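Local coordinates for protein galactan 1,3-beta-galactosidase (Phanerochaete chrysosporium, PDB 7BYS) that probably cleaves beta-1,3-linked galactan from its end, as a family 43 glycoside hydrolase that also carries a calcium-binding carbohydrate-binding module, at residues A[355-360]-A[367-372]; A[408-413]-A[422-427]. All coordinates share one frame; numbering follows the deposited sequence. Where two conformers were deposited one is given.

Overall arrangement
Interactions 1 and 2 both join the two sheets of the carbohydrate-binding module. Their centres are about 6 Å apart, so they are neighbouring parts of one hydrophobic core. Strands 352-360 and 420-426 are adjacent in one sheet, and strands 367-373 and 405-410 are adjacent in the other. Hydrogen bonds tie the neighbours: Tyr358 O to Asp422 N at 2.8 Å in the first sheet, and Thr370 OG1 to Ser412 O at 2.7 Å in the second. Calcium sits at the Asp422 end of interaction 2, about 12 Å from the side chain of Leu357. Arg367, a beta-D-galactose-binding residue, and the N-glycan on Asn368 lie at one end of interaction 1.

Interaction 1. Residues A[355-360]-A[367-372]; sequences VALYFA and RNVTVS. With NAG (2-acetamido-2-deoxy-beta-D-glucopyranose), chain E.
Leu357 meets Val369 and Val371 through one methyl group. The CD1 atom of Leu357 lies 4.1 Å from CG1 of Val369 and 4.2 Å from CG2 of Val371. Val369 is met obliquely, whereas Leu357 and Val371 reach toward each other tip to tip. The leucine CG lies anti to its own carbonyl carbon (chi1 -46°), and the extended chi2 carries CD1 on toward the valines. In Val371, CG1 is anti to the backbone N (chi1 -178°), which leaves CG2 to meet the leucine. All three residues are buried. The contact is purely apolar, and no hydrogen bond crosses it. The CA atoms of Leu357 and Val369 are 9.8 Å apart, a distance spanned by side chains.

The close packing is confined to these three residues. Arg367, at the start of its strand, is partly exposed. It points its CB toward 355-360 but makes no contact with it. Its NE forms a salt bridge with Asp363, and NH1 hydrogen-bonds to the backbone O of Ala418. Asn368 turns away from the core and carries the N-linked sugar, with ND2 bonded to NAG C1 at 1.4 Å. Strand 352-360 belongs to one antiparallel sheet and 367-373 to another. The sheets face each other across apolar side chains, as in the beta-sandwich of CBM6 and CBM35 modules.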
loop_
_atom_site.group_PDB
_atom_site.type_symbol
_atom_site.label_atom_id
_atom_site.label_comp_id
_atom_site.label_asym_id
_atom_site.label_seq_id
_atom_site.Cartn_x
_atom_site.Cartn_y
_atom_site.Cartn_z
ATOM N N VAL A 355 17.238 0.558 8.591
ATOM C CA VAL A 355 17.980 1.557 7.838
ATOM C C VAL A 355 17.247 1.795 6.524
ATOM O O VAL A 355 16.966 0.848 5.783
ATOM C CB VAL A 355 19.433 1.102 7.595
ATOM C CG1 VAL A 355 20.209 2.169 6.848
ATOM C CG2 VAL A 355 20.124 0.758 8.932
ATOM N N ALA A 356 16.928 3.048 6.247
ATOM C CA ALA A 356 16.284 3.414 4.995
ATOM C C ALA A 356 17.344 3.814 3.978
ATOM O O ALA A 356 18.177 4.684 4.245
ATOM C CB ALA A 356 15.309 4.571 5.209
ATOM N N LEU A 357 17.301 3.187 2.812
ATOM C CA LEU A 357 18.221 3.487 1.720
ATOM C C LEU A 357 17.498 4.387 0.723
ATOM O O LEU A 357 16.506 3.970 0.115
ATOM C CB LEU A 357 18.696 2.203 1.040
ATOM C CG LEU A 357 19.148 1.038 1.924
ATOM C CD1 LEU A 357 19.608 -0.135 1.056
ATOM C CD2 LEU A 357 20.233 1.472 2.884
ATOM N N TYR A 358 17.979 5.624 0.582
ATOM C CA TYR A 358 17.416 6.585 -0.363
ATOM C C TYR A 358 18.212 6.512 -1.658
ATOM O O TYR A 358 19.431 6.720 -1.661
ATOM C CB TYR A 358 17.455 7.996 0.217
ATOM C CG TYR A 358 16.400 8.237 1.264
ATOM C CD1 TYR A 358 16.476 7.636 2.521
ATOM C CD2 TYR A 358 15.324 9.071 0.994
ATOM C CE1 TYR A 358 15.477 7.847 3.473
ATOM C CE2 TYR A 358 14.337 9.292 1.938
ATOM C CZ TYR A 358 14.421 8.671 3.161
ATOM O OH TYR A 358 13.421 8.910 4.081
ATOM N N PHE A 359 17.536 6.208 -2.759
ATOM C CA PHE A 359 18.217 5.941 -4.017
ATOM C C PHE A 359 17.365 6.471 -5.165
ATOM O O PHE A 359 16.164 6.717 -5.015
ATOM C CB PHE A 359 18.427 4.427 -4.200
ATOM C CG PHE A 359 17.134 3.685 -4.366
ATOM C CD1 PHE A 359 16.582 3.508 -5.626
ATOM C CD2 PHE A 359 16.427 3.245 -3.252
ATOM C CE1 PHE A 359 15.370 2.870 -5.778
ATOM C CE2 PHE A 359 15.213 2.601 -3.397
ATOM C CZ PHE A 359 14.682 2.418 -4.663
ATOM N N ALA A 360 17.989 6.627 -6.327
ATOM C CA ALA A 360 17.282 6.912 -7.567
ATOM C C ALA A 360 17.576 5.790 -8.548
ATOM O O ALA A 360 18.723 5.354 -8.677
ATOM C CB ALA A 360 17.730 8.255 -8.158
ATOM N N ARG A 367 16.509 -2.598 -9.821
ATOM C CA ARG A 367 17.899 -2.935 -9.559
ATOM C C ARG A 367 17.976 -3.530 -8.157
ATOM O O ARG A 367 16.959 -3.732 -7.489
ATOM C CB ARG A 367 18.781 -1.693 -9.696
ATOM C CG ARG A 367 18.809 -1.133 -11.104
ATOM C CD ARG A 367 19.885 -0.086 -11.223
ATOM N NE ARG A 367 19.878 0.540 -12.541
ATOM C CZ ARG A 367 20.858 1.302 -13.010
ATOM N NH1 ARG A 367 21.948 1.525 -12.282
ATOM N NH2 ARG A 367 20.750 1.839 -14.218
ATOM N N ASN A 368 19.190 -3.813 -7.700
ATOM C CA ASN A 368 19.385 -4.185 -6.304
ATOM C C ASN A 368 20.776 -3.754 -5.890
ATOM O O ASN A 368 21.606 -3.381 -6.717
ATOM C CB ASN A 368 19.219 -5.684 -6.094
ATOM C CG ASN A 368 19.731 -6.437 -7.240
ATOM O OD1 ASN A 368 20.940 -6.498 -7.451
ATOM N ND2 ASN A 368 18.826 -6.995 -8.032
ATOM N N VAL A 369 21.015 -3.804 -4.585
ATOM C CA VAL A 369 22.283 -3.369 -4.015
ATOM C C VAL A 369 22.667 -4.348 -2.913
ATOM O O VAL A 369 21.823 -4.764 -2.114
ATOM C CB VAL A 369 22.220 -1.903 -3.520
ATOM C CG1 VAL A 369 21.262 -1.749 -2.334
ATOM C CG2 VAL A 369 23.637 -1.384 -3.184
ATOM N N THR A 370 23.938 -4.742 -2.891
ATOM C CA THR A 370 24.450 -5.533 -1.780
ATOM C C THR A 370 24.790 -4.616 -0.610
ATOM O O THR A 370 25.299 -3.504 -0.794
ATOM C CB THR A 370 25.718 -6.285 -2.194
ATOM O OG1 THR A 370 26.718 -5.337 -2.575
ATOM C CG2 THR A 370 25.440 -7.243 -3.344
ATOM N N VAL A 371 24.512 -5.095 0.602
ATOM C CA VAL A 371 24.736 -4.341 1.831
ATOM C C VAL A 371 25.487 -5.245 2.805
ATOM O O VAL A 371 25.015 -6.343 3.133
ATOM C CB VAL A 371 23.420 -3.845 2.460
ATOM C CG1 VAL A 371 23.698 -3.016 3.700
ATOM C CG2 VAL A 371 22.600 -3.032 1.453
ATOM N N SER A 372 26.645 -4.783 3.270
ATOM C CA SER A 372 27.487 -5.536 4.190
ATOM C C SER A 372 27.819 -4.645 5.375
ATOM O O SER A 372 28.259 -3.503 5.196
ATOM C CB SER A 372 28.771 -5.943 3.471
ATOM O OG SER A 372 29.787 -6.304 4.392
HETATM C C1 NAG E . 19.200 -7.683 -9.232
HETATM C C2 NAG E . 18.316 -8.877 -9.563
HETATM C C3 NAG E . 18.607 -9.408 -10.924
HETATM C C4 NAG E . 18.508 -8.342 -11.979
HETATM C C5 NAG E . 19.409 -7.156 -11.655
HETATM C C6 NAG E . 19.161 -6.064 -12.652
HETATM C C7 NAG E . 17.474 -10.389 -7.674
HETATM C C8 NAG E . 17.719 -11.469 -6.614
HETATM N N2 NAG E . 18.567 -9.933 -8.531
HETATM O O3 NAG E . 17.647 -10.459 -11.219
HETATM O O4 NAG E . 18.907 -8.862 -13.249
HETATM O O5 NAG E . 19.130 -6.637 -10.311
HETATM O O6 NAG E . 20.048 -5.005 -12.402
HETATM O O7 NAG E . 16.391 -9.922 -7.800
#

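Interaction 2. Residues A[408-413]-A[422-427]; sequences ITFGSG and DKIIVY. With CA (calcium ion), chain F.
Ile408 and Phe410 both pack on Ile424, joining the two sheets of the beta-sandwich in the carbohydrate-binding module. Strand 405-410 belongs to one sheet and strand 420-426 to the other. The CA atoms of Ile408 and Ile424 stand 10.0 Å apart, and no hydrogen bond spans the gap.

Ile408 comes first. Its CD1 methyl lies 3.9 Å from CD1 of Ile424, and the two side chains pass at a slant. Thr409 turns away from this contact. Phe410 faces inward again, as expected for alternate residues of a strand. Its CZ atom lies 3.8 Å from the CG2 methyl of Ile424. Leu357 and Val341 also pack against Phe410. Gly411 leaves the strand with positive phi (93°), and the chain then turns away from 422-427.

Ile424 serves both inward residues with separate branches. CG1 sits between the backbone N and the carbonyl carbon (chi1 71°), sending CD1 to Ile408, while CG2 is left for Phe410. Earlier in that strand, Asp422 and Lys423 form a classic beta bulge opposite Tyr358. The calcium ion is bound at this bulge. Glu308 and Glu310 bind it through OE1, and Ser327 and Lys330 through their backbone O. Asp422 supplies two ligands to it: its backbone O at 2.5 Å and its carboxylate OD1 at 2.3 Å.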
loop_
_atom_site.group_PDB
_atom_site.type_symbol
_atom_site.label_atom_id
_atom_site.label_comp_id
_atom_site.label_asym_id
_atom_site.label_seq_id
_atom_site.Cartn_x
_atom_site.Cartn_y
_atom_site.Cartn_z
ATOM N N ILE A 408 29.070 0.475 6.831
ATOM C CA ILE A 408 28.129 -0.201 5.944
ATOM C C ILE A 408 28.621 -0.012 4.517
ATOM O O ILE A 408 28.795 1.125 4.068
ATOM C CB ILE A 408 26.695 0.333 6.089
ATOM C CG1 ILE A 408 26.257 0.334 7.559
ATOM C CG2 ILE A 408 25.745 -0.503 5.250
ATOM C CD1 ILE A 408 24.935 1.072 7.801
ATOM N N THR A 409 28.854 -1.116 3.810
ATOM C CA THR A 409 29.413 -1.080 2.463
ATOM C C THR A 409 28.338 -1.476 1.459
ATOM O O THR A 409 27.661 -2.497 1.636
ATOM C CB THR A 409 30.619 -2.015 2.349
ATOM O OG1 THR A 409 31.680 -1.521 3.174
ATOM C CG2 THR A 409 31.119 -2.058 0.922
ATOM N N PHE A 410 28.204 -0.681 0.399
ATOM C CA PHE A 410 27.201 -0.877 -0.643
ATOM C C PHE A 410 27.876 -1.180 -1.973
ATOM O O PHE A 410 28.832 -0.498 -2.360
ATOM C CB PHE A 410 26.342 0.382 -0.795
ATOM C CG PHE A 410 25.592 0.743 0.444
ATOM C CD1 PHE A 410 24.323 0.224 0.663
ATOM C CD2 PHE A 410 26.141 1.601 1.387
ATOM C CE1 PHE A 410 23.615 0.548 1.814
ATOM C CE2 PHE A 410 25.440 1.923 2.533
ATOM C CZ PHE A 410 24.174 1.395 2.746
ATOM N N GLY A 411 27.374 -2.205 -2.661
ATOM C CA GLY A 411 27.750 -2.484 -4.028
ATOM C C GLY A 411 28.884 -3.465 -4.216
ATOM O O GLY A 411 29.254 -3.727 -5.365
ATOM N N SER A 412 29.452 -4.008 -3.140
ATOM C CA SER A 412 30.499 -5.007 -3.298
ATOM C C SER A 412 29.926 -6.295 -3.867
ATOM O O SER A 412 28.783 -6.669 -3.594
ATOM C CB SER A 412 31.190 -5.271 -1.960
ATOM O OG SER A 412 30.332 -5.917 -1.039
ATOM N N GLY A 413 30.734 -6.962 -4.689
ATOM C CA GLY A 413 30.421 -8.306 -5.138
ATOM C C GLY A 413 29.144 -8.449 -5.929
ATOM O O GLY A 413 28.461 -9.470 -5.805
ATOM N N ASP A 422 21.676 8.016 -2.622
ATOM C CA ASP A 422 21.624 9.403 -2.182
ATOM C C ASP A 422 22.089 9.546 -0.739
ATOM O O ASP A 422 22.977 10.356 -0.449
ATOM C CB ASP A 422 20.178 9.910 -2.319
ATOM C CG ASP A 422 20.019 11.363 -1.953
ATOM O OD1 ASP A 422 21.019 12.051 -1.692
ATOM O OD2 ASP A 422 18.859 11.833 -1.930
ATOM N N LYS A 423 21.481 8.789 0.166
ATOM C CA LYS A 423 21.797 8.837 1.587
ATOM C C LYS A 423 21.152 7.623 2.233
ATOM O O LYS A 423 20.380 6.893 1.599
ATOM C CB LYS A 423 21.274 10.123 2.252
ATOM C CG LYS A 423 19.755 10.309 2.190
ATOM C CD LYS A 423 19.322 11.445 3.106
ATOM C CE LYS A 423 17.814 11.502 3.235
ATOM N NZ LYS A 423 17.430 12.408 4.362
ATOM N N ILE A 424 21.477 7.410 3.507
ATOM C CA ILE A 424 20.806 6.424 4.341
ATOM C C ILE A 424 20.335 7.124 5.607
ATOM O O ILE A 424 20.905 8.134 6.026
ATOM C CB ILE A 424 21.678 5.182 4.670
ATOM C CG1 ILE A 424 22.817 5.527 5.649
ATOM C CG2 ILE A 424 22.227 4.551 3.392
ATOM C CD1 ILE A 424 23.617 4.315 6.109
ATOM N N ILE A 425 19.271 6.602 6.201
ATOM C CA ILE A 425 18.812 7.043 7.513
ATOM C C ILE A 425 18.764 5.826 8.416
ATOM O O ILE A 425 18.109 4.825 8.093
ATOM C CB ILE A 425 17.448 7.753 7.473
ATOM C CG1 ILE A 425 17.456 8.893 6.451
ATOM C CG2 ILE A 425 17.105 8.267 8.869
ATOM C CD1 ILE A 425 16.125 9.680 6.371
ATOM N N VAL A 426 19.471 5.907 9.537
ATOM C CA VAL A 426 19.561 4.822 10.505
ATOM C C VAL A 426 18.623 5.134 11.663
ATOM O O VAL A 426 18.782 6.153 12.348
ATOM C CB VAL A 426 21.001 4.639 11.002
ATOM C CG1 VAL A 426 21.052 3.559 12.079
ATOM C CG2 VAL A 426 21.930 4.278 9.847
ATOM N N TYR A 427 17.658 4.250 11.887
ATOM C CA TYR A 427 16.657 4.435 12.927
ATOM C C TYR A 427 16.987 3.570 14.133
ATOM O O TYR A 427 17.936 2.786 14.115
ATOM C CB TYR A 427 15.260 4.093 12.385
ATOM C CG TYR A 427 14.809 5.043 11.300
ATOM C CD1 TYR A 427 14.208 6.248 11.623
ATOM C CD2 TYR A 427 15.009 4.741 9.953
ATOM C CE1 TYR A 427 13.804 7.129 10.650
ATOM C CE2 TYR A 427 14.600 5.616 8.969
ATOM C CZ TYR A 427 14.000 6.808 9.326
ATOM O OH TYR A 427 13.582 7.706 8.382
ATOM O OXT TYR A 427 16.306 3.648 15.155
HETATM CA CA CA F . 23.116 12.820 -1.075
#